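Local coordinates for sensor protein (Bacteroides thetaiotaomicron, PDB 2X7X) that binds fructose through this periplasmic domain of a hybrid two-component sensor, whose cytoplasmic part probably acts as a histidine kinase, at residues W19-A31 with I244-A256. Residues are numbered along the deposited sequence; the frame is centred on the assembly and turned at random.
Sequences WRHKMNDEILREA and IYPTNGDKVLQLA. With FRU (beta-D-fructofuranose), chain E.
The fructose cleft of this periplasmic-binding-protein fold is lined by Trp19 and Tyr245, the latter on the crossover from strand 241-244 of one lobe to helix 249-260 of the other. Trp19 NE1 gives a nearly straight bond, in its ring plane, to Tyr245 O (2.9 Å, 166°). With CG anti to the backbone N (chi1 -169°), the indole lies between Thr247 CG2, 3.7 Å from its five-membered-ring centroid, and the sugar, whose C3 sits over the opposite face. Its six-membered ring is near parallel to the Tyr245 ring but slid aside. Replacing Trp19 with a leucine would probably leave Tyr245 O without this donor and the fructose without a flat wall. Arg20 NE bonds fructose O1 (2.8 Å); NH1 pairs with Asp94, which also binds Tyr245 OH. Farther along helix 18-31, Glu26 OE2 accepts Thr247 OG1 (2.7 Å) and Gly249 N (2.8 Å) from opposite carboxylate faces. Gly249 lets the axes of helices 19-31 and 249-256 come within 7.5 Å, crossing at -48°, since a side chain would strike Glu26 CB. Two donors on OE2, with Lys22 NZ bonded to Thr247 OG1 and salt-bridged to OE1, would favour a charged Glu26 and fix where the crossover enters its helix.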
loop_
_atom_site.group_PDB
_atom_site.type_symbol
_atom_site.label_atom_id
_atom_site.label_comp_id
_atom_site.label_asym_id
_atom_site.label_seq_id
_atom_site.Cartn_x
_atom_site.Cartn_y
_atom_site.Cartn_z
ATOM N N TRP A 19 -3.208 -1.246 17.779
ATOM C CA TRP A 19 -3.817 -2.292 16.960
ATOM C C TRP A 19 -5.335 -2.346 17.185
ATOM O O TRP A 19 -6.107 -2.249 16.235
ATOM C CB TRP A 19 -3.158 -3.645 17.238
ATOM C CG TRP A 19 -3.547 -4.700 16.249
ATOM C CD1 TRP A 19 -2.896 -5.024 15.100
ATOM C CD2 TRP A 19 -4.691 -5.558 16.321
ATOM N NE1 TRP A 19 -3.562 -6.038 14.450
ATOM C CE2 TRP A 19 -4.668 -6.380 15.180
ATOM C CE3 TRP A 19 -5.736 -5.710 17.246
ATOM C CZ2 TRP A 19 -5.644 -7.345 14.933
ATOM C CZ3 TRP A 19 -6.707 -6.666 16.997
ATOM C CH2 TRP A 19 -6.654 -7.471 15.849
ATOM N N ARG A 20 -5.756 -2.482 18.442
ATOM C CA ARG A 20 -7.180 -2.357 18.793
ATOM C C ARG A 20 -7.773 -1.014 18.328
ATOM O O ARG A 20 -8.844 -0.982 17.706
ATOM C CB ARG A 20 -7.420 -2.563 20.294
ATOM C CG ARG A 20 -6.811 -3.824 20.895
ATOM C CD ARG A 20 -7.509 -5.117 20.461
ATOM N NE ARG A 20 -6.661 -6.293 20.678
ATOM C CZ ARG A 20 -6.979 -7.540 20.314
ATOM N NH1 ARG A 20 -6.131 -8.536 20.543
ATOM N NH2 ARG A 20 -8.145 -7.807 19.724
ATOM N N HIS A 21 -7.065 0.080 18.597
ATOM C CA HIS A 21 -7.505 1.403 18.170
ATOM C C HIS A 21 -7.879 1.413 16.693
ATOM O O HIS A 21 -8.963 1.865 16.322
ATOM C CB HIS A 21 -6.447 2.461 18.463
ATOM C CG HIS A 21 -6.976 3.859 18.404
ATOM N ND1 HIS A 21 -7.684 4.431 19.444
ATOM C CD2 HIS A 21 -6.922 4.796 17.424
ATOM C CE1 HIS A 21 -8.035 5.662 19.109
ATOM N NE2 HIS A 21 -7.585 5.909 17.889
ATOM N N LYS A 22 -6.993 0.873 15.862
ATOM C CA LYS A 22 -7.241 0.793 14.432
ATOM C C LYS A 22 -8.489 -0.038 14.070
ATOM O O LYS A 22 -9.256 0.346 13.181
ATOM C CB LYS A 22 -6.018 0.248 13.699
ATOM C CG LYS A 22 -6.062 0.519 12.207
ATOM C CD LYS A 22 -5.092 -0.330 11.447
ATOM C CE LYS A 22 -5.402 -0.273 9.969
ATOM N NZ LYS A 22 -5.235 -1.614 9.345
ATOM N N MET A 23 -8.676 -1.173 14.740
ATOM C CA MET A 23 -9.838 -2.024 14.490
ATOM C C MET A 23 -11.143 -1.336 14.929
ATOM O O MET A 23 -12.111 -1.286 14.162
ATOM C CB MET A 23 -9.677 -3.372 15.193
ATOM C CG MET A 23 -10.842 -4.328 15.027
ATOM S SD MET A 23 -10.692 -5.732 16.147
ATOM C CE MET A 23 -12.177 -6.622 15.760
ATOM N N ASN A 24 -11.155 -0.817 16.155
ATOM C CA ASN A 24 -12.295 -0.071 16.671
ATOM C C ASN A 24 -12.783 0.999 15.691
ATOM O O ASN A 24 -13.920 0.934 15.212
ATOM C CB ASN A 24 -11.940 0.553 18.018
ATOM C CG ASN A 24 -11.681 -0.491 19.097
ATOM O OD1 ASN A 24 -12.022 -1.666 18.943
ATOM N ND2 ASN A 24 -11.083 -0.060 20.200
ATOM N N ASP A 25 -11.902 1.953 15.381
ATOM C CA ASP A 25 -12.185 3.022 14.426
ATOM C C ASP A 25 -12.712 2.494 13.110
ATOM O O ASP A 25 -13.524 3.153 12.477
ATOM C CB ASP A 25 -10.940 3.864 14.141
ATOM C CG ASP A 25 -10.482 4.678 15.338
ATOM O OD1 ASP A 25 -9.412 5.307 15.216
ATOM O OD2 ASP A 25 -11.158 4.690 16.395
ATOM N N GLU A 26 -12.248 1.320 12.690
ATOM C CA GLU A 26 -12.728 0.704 11.444
ATOM C C GLU A 26 -14.167 0.207 11.575
ATOM O O GLU A 26 -14.905 0.172 10.596
ATOM C CB GLU A 26 -11.818 -0.452 11.001
ATOM C CG GLU A 26 -10.652 -0.067 10.099
ATOM C CD GLU A 26 -9.590 -1.162 9.959
ATOM O OE1 GLU A 26 -8.689 -1.000 9.115
ATOM O OE2 GLU A 26 -9.634 -2.184 10.677
ATOM N N ILE A 27 -14.543 -0.189 12.787
ATOM C CA ILE A 27 -15.879 -0.702 13.062
ATOM C C ILE A 27 -16.863 0.466 13.084
ATOM O O ILE A 27 -17.810 0.503 12.292
ATOM C CB ILE A 27 -15.917 -1.500 14.391
ATOM C CG1 ILE A 27 -15.190 -2.835 14.224
ATOM C CG2 ILE A 27 -17.355 -1.724 14.858
ATOM C CD1 ILE A 27 -14.689 -3.425 15.533
ATOM N N LEU A 28 -16.604 1.421 13.976
ATOM C CA LEU A 28 -17.364 2.665 14.045
ATOM C C LEU A 28 -17.520 3.338 12.669
ATOM O O LEU A 28 -18.606 3.813 12.331
ATOM C CB LEU A 28 -16.726 3.635 15.052
ATOM C CG LEU A 28 -16.541 3.161 16.498
ATOM C CD1 LEU A 28 -15.612 4.093 17.259
ATOM C CD2 LEU A 28 -17.868 3.021 17.231
ATOM N N ARG A 29 -16.451 3.362 11.874
ATOM C CA ARG A 29 -16.508 3.988 10.555
ATOM C C ARG A 29 -17.485 3.254 9.643
ATOM O O ARG A 29 -18.189 3.878 8.841
ATOM C CB ARG A 29 -15.124 4.062 9.908
ATOM C CG ARG A 29 -15.112 4.814 8.581
ATOM C CD ARG A 29 -13.816 4.633 7.790
ATOM N NE ARG A 29 -12.675 5.135 8.545
ATOM C CZ ARG A 29 -11.617 4.404 8.877
ATOM N NH1 ARG A 29 -10.639 4.957 9.582
ATOM N NH2 ARG A 29 -11.530 3.129 8.494
ATOM N N GLU A 30 -17.533 1.931 9.766
ATOM C CA GLU A 30 -18.458 1.138 8.966
ATOM C C GLU A 30 -19.895 1.242 9.503
ATOM O O GLU A 30 -20.854 1.029 8.759
ATOM C CB GLU A 30 -17.999 -0.321 8.892
ATOM C CG GLU A 30 -18.627 -1.137 7.767
ATOM C CD GLU A 30 -18.140 -0.722 6.398
ATOM O OE1 GLU A 30 -17.037 -0.128 6.298
ATOM O OE2 GLU A 30 -18.866 -0.985 5.414
ATOM N N ALA A 31 -20.038 1.568 10.788
ATOM C CA ALA A 31 -21.360 1.691 11.411
ATOM C C ALA A 31 -22.209 2.756 10.711
ATOM O O ALA A 31 -23.384 2.533 10.404
ATOM C CB ALA A 31 -21.237 1.985 12.921
ATOM N N ILE A 244 1.799 -9.098 8.466
ATOM C CA ILE A 244 0.530 -8.398 8.556
ATOM C C ILE A 244 -0.439 -9.200 9.400
ATOM O O ILE A 244 -0.768 -10.335 9.060
ATOM C CB ILE A 244 -0.079 -8.140 7.161
ATOM C CG1 ILE A 244 0.738 -7.062 6.426
ATOM C CG2 ILE A 244 -1.567 -7.758 7.274
ATOM C CD1 ILE A 244 0.150 -6.633 5.092
ATOM N N TYR A 245 -0.856 -8.635 10.525
ATOM C CA TYR A 245 -1.960 -9.201 11.284
ATOM C C TYR A 245 -3.139 -8.252 11.144
ATOM O O TYR A 245 -3.213 -7.223 11.839
ATOM C CB TYR A 245 -1.591 -9.444 12.748
ATOM C CG TYR A 245 -2.603 -10.312 13.468
ATOM C CD1 TYR A 245 -2.910 -11.599 12.993
ATOM C CD2 TYR A 245 -3.261 -9.858 14.605
ATOM C CE1 TYR A 245 -3.845 -12.415 13.642
ATOM C CE2 TYR A 245 -4.193 -10.663 15.263
ATOM C CZ TYR A 245 -4.479 -11.942 14.775
ATOM O OH TYR A 245 -5.391 -12.761 15.411
ATOM N N PRO A 246 -4.049 -8.572 10.217
ATOM C CA PRO A 246 -5.042 -7.592 9.750
ATOM C C PRO A 246 -6.168 -7.353 10.741
ATOM O O PRO A 246 -6.665 -8.288 11.378
ATOM C CB PRO A 246 -5.580 -8.207 8.454
ATOM C CG PRO A 246 -5.387 -9.696 8.627
ATOM C CD PRO A 246 -4.172 -9.871 9.531
ATOM N N THR A 247 -6.539 -6.085 10.864
ATOM C CA THR A 247 -7.594 -5.639 11.758
ATOM C C THR A 247 -8.959 -5.828 11.088
ATOM O O THR A 247 -9.863 -6.406 11.691
ATOM C CB THR A 247 -7.388 -4.174 12.164
ATOM O OG1 THR A 247 -7.241 -3.374 10.990
ATOM C CG2 THR A 247 -6.137 -4.010 13.011
ATOM N N ASN A 248 -9.080 -5.350 9.845
ATOM C CA ASN A 248 -10.282 -5.485 9.019
ATOM C C ASN A 248 -11.607 -5.225 9.752
ATOM O O ASN A 248 -12.561 -5.997 9.650
ATOM C CB ASN A 248 -10.286 -6.834 8.294
ATOM C CG ASN A 248 -9.365 -6.849 7.061
ATOM O OD1 ASN A 248 -9.064 -5.809 6.464
ATOM N ND2 ASN A 248 -8.916 -8.036 6.681
ATOM N N GLY A 249 -11.651 -4.118 10.488
ATOM C CA GLY A 249 -12.831 -3.726 11.256
ATOM C C GLY A 249 -14.117 -3.680 10.456
ATOM O O GLY A 249 -15.177 -4.063 10.955
ATOM N N ASP A 250 -14.017 -3.213 9.215
ATOM C CA ASP A 250 -15.160 -3.165 8.307
ATOM C C ASP A 250 -15.792 -4.536 8.015
ATOM O O ASP A 250 -17.020 -4.659 7.977
ATOM C CB ASP A 250 -14.780 -2.468 6.994
ATOM C CG ASP A 250 -13.734 -3.226 6.204
ATOM O OD1 ASP A 250 -13.907 -3.352 4.967
ATOM O OD2 ASP A 250 -12.744 -3.690 6.825
ATOM N N LYS A 251 -14.958 -5.554 7.805
ATOM C CA LYS A 251 -15.457 -6.897 7.513
ATOM C C LYS A 251 -16.084 -7.535 8.751
ATOM O O LYS A 251 -16.901 -8.449 8.634
ATOM C CB LYS A 251 -14.355 -7.790 6.933
ATOM C CG LYS A 251 -14.050 -7.560 5.441
ATOM C CD LYS A 251 -13.136 -8.668 4.903
ATOM C CE LYS A 251 -12.422 -8.267 3.610
ATOM N NZ LYS A 251 -13.329 -8.349 2.437
ATOM N N VAL A 252 -15.692 -7.047 9.928
ATOM C CA VAL A 252 -16.262 -7.497 11.193
ATOM C C VAL A 252 -17.691 -7.001 11.301
ATOM O O VAL A 252 -18.587 -7.777 11.610
ATOM C CB VAL A 252 -15.437 -7.009 12.411
ATOM C CG1 VAL A 252 -16.195 -7.212 13.714
ATOM C CG2 VAL A 252 -14.114 -7.729 12.474
ATOM N N LEU A 253 -17.905 -5.716 11.032
ATOM C CA LEU A 253 -19.247 -5.159 11.074
ATOM C C LEU A 253 -20.179 -5.718 9.995
ATOM O O LEU A 253 -21.355 -5.961 10.268
ATOM C CB LEU A 253 -19.232 -3.638 11.020
ATOM C CG LEU A 253 -20.568 -3.052 11.511
ATOM C CD1 LEU A 253 -20.792 -3.328 13.004
ATOM C CD2 LEU A 253 -20.651 -1.579 11.239
ATOM N N GLN A 254 -19.661 -5.920 8.786
ATOM C CA GLN A 254 -20.452 -6.510 7.714
ATOM C C GLN A 254 -20.985 -7.870 8.118
ATOM O O GLN A 254 -22.087 -8.258 7.724
ATOM C CB GLN A 254 -19.640 -6.638 6.432
ATOM C CG GLN A 254 -20.008 -5.625 5.363
ATOM C CD GLN A 254 -18.795 -4.863 4.859
ATOM O OE1 GLN A 254 -18.574 -3.715 5.254
ATOM N NE2 GLN A 254 -17.988 -5.503 4.009
ATOM N N LEU A 255 -20.193 -8.586 8.906
ATOM C CA LEU A 255 -20.581 -9.885 9.421
ATOM C C LEU A 255 -21.710 -9.707 10.431
ATOM O O LEU A 255 -22.731 -10.386 10.341
ATOM C CB LEU A 255 -19.373 -10.577 10.058
ATOM C CG LEU A 255 -19.467 -12.005 10.599
ATOM C CD1 LEU A 255 -19.886 -13.005 9.521
ATOM C CD2 LEU A 255 -18.123 -12.395 11.207
ATOM N N ALA A 256 -21.527 -8.786 11.375
ATOM C CA ALA A 256 -22.565 -8.446 12.340
ATOM C C ALA A 256 -23.888 -8.131 11.631
ATOM O O ALA A 256 -24.925 -8.720 11.950
ATOM C CB ALA A 256 -22.123 -7.278 13.220
HETATM C C1 FRU E . -3.363 -6.322 19.910
HETATM C C2 FRU E . -2.420 -7.510 19.971
HETATM C C3 FRU E . -1.536 -7.608 18.731
HETATM C C4 FRU E . -1.480 -9.105 18.497
HETATM C C5 FRU E . -2.907 -9.508 18.845
HETATM C C6 FRU E . -3.094 -10.972 19.237
HETATM O O1 FRU E . -3.896 -6.065 21.206
HETATM O O2 FRU E . -1.655 -7.420 21.179
HETATM O O3 FRU E . -0.250 -6.996 18.908
HETATM O O4 FRU E . -1.104 -9.446 17.158
HETATM O O5 FRU E . -3.198 -8.700 19.989
HETATM O O6 FRU E . -4.498 -11.245 19.417
#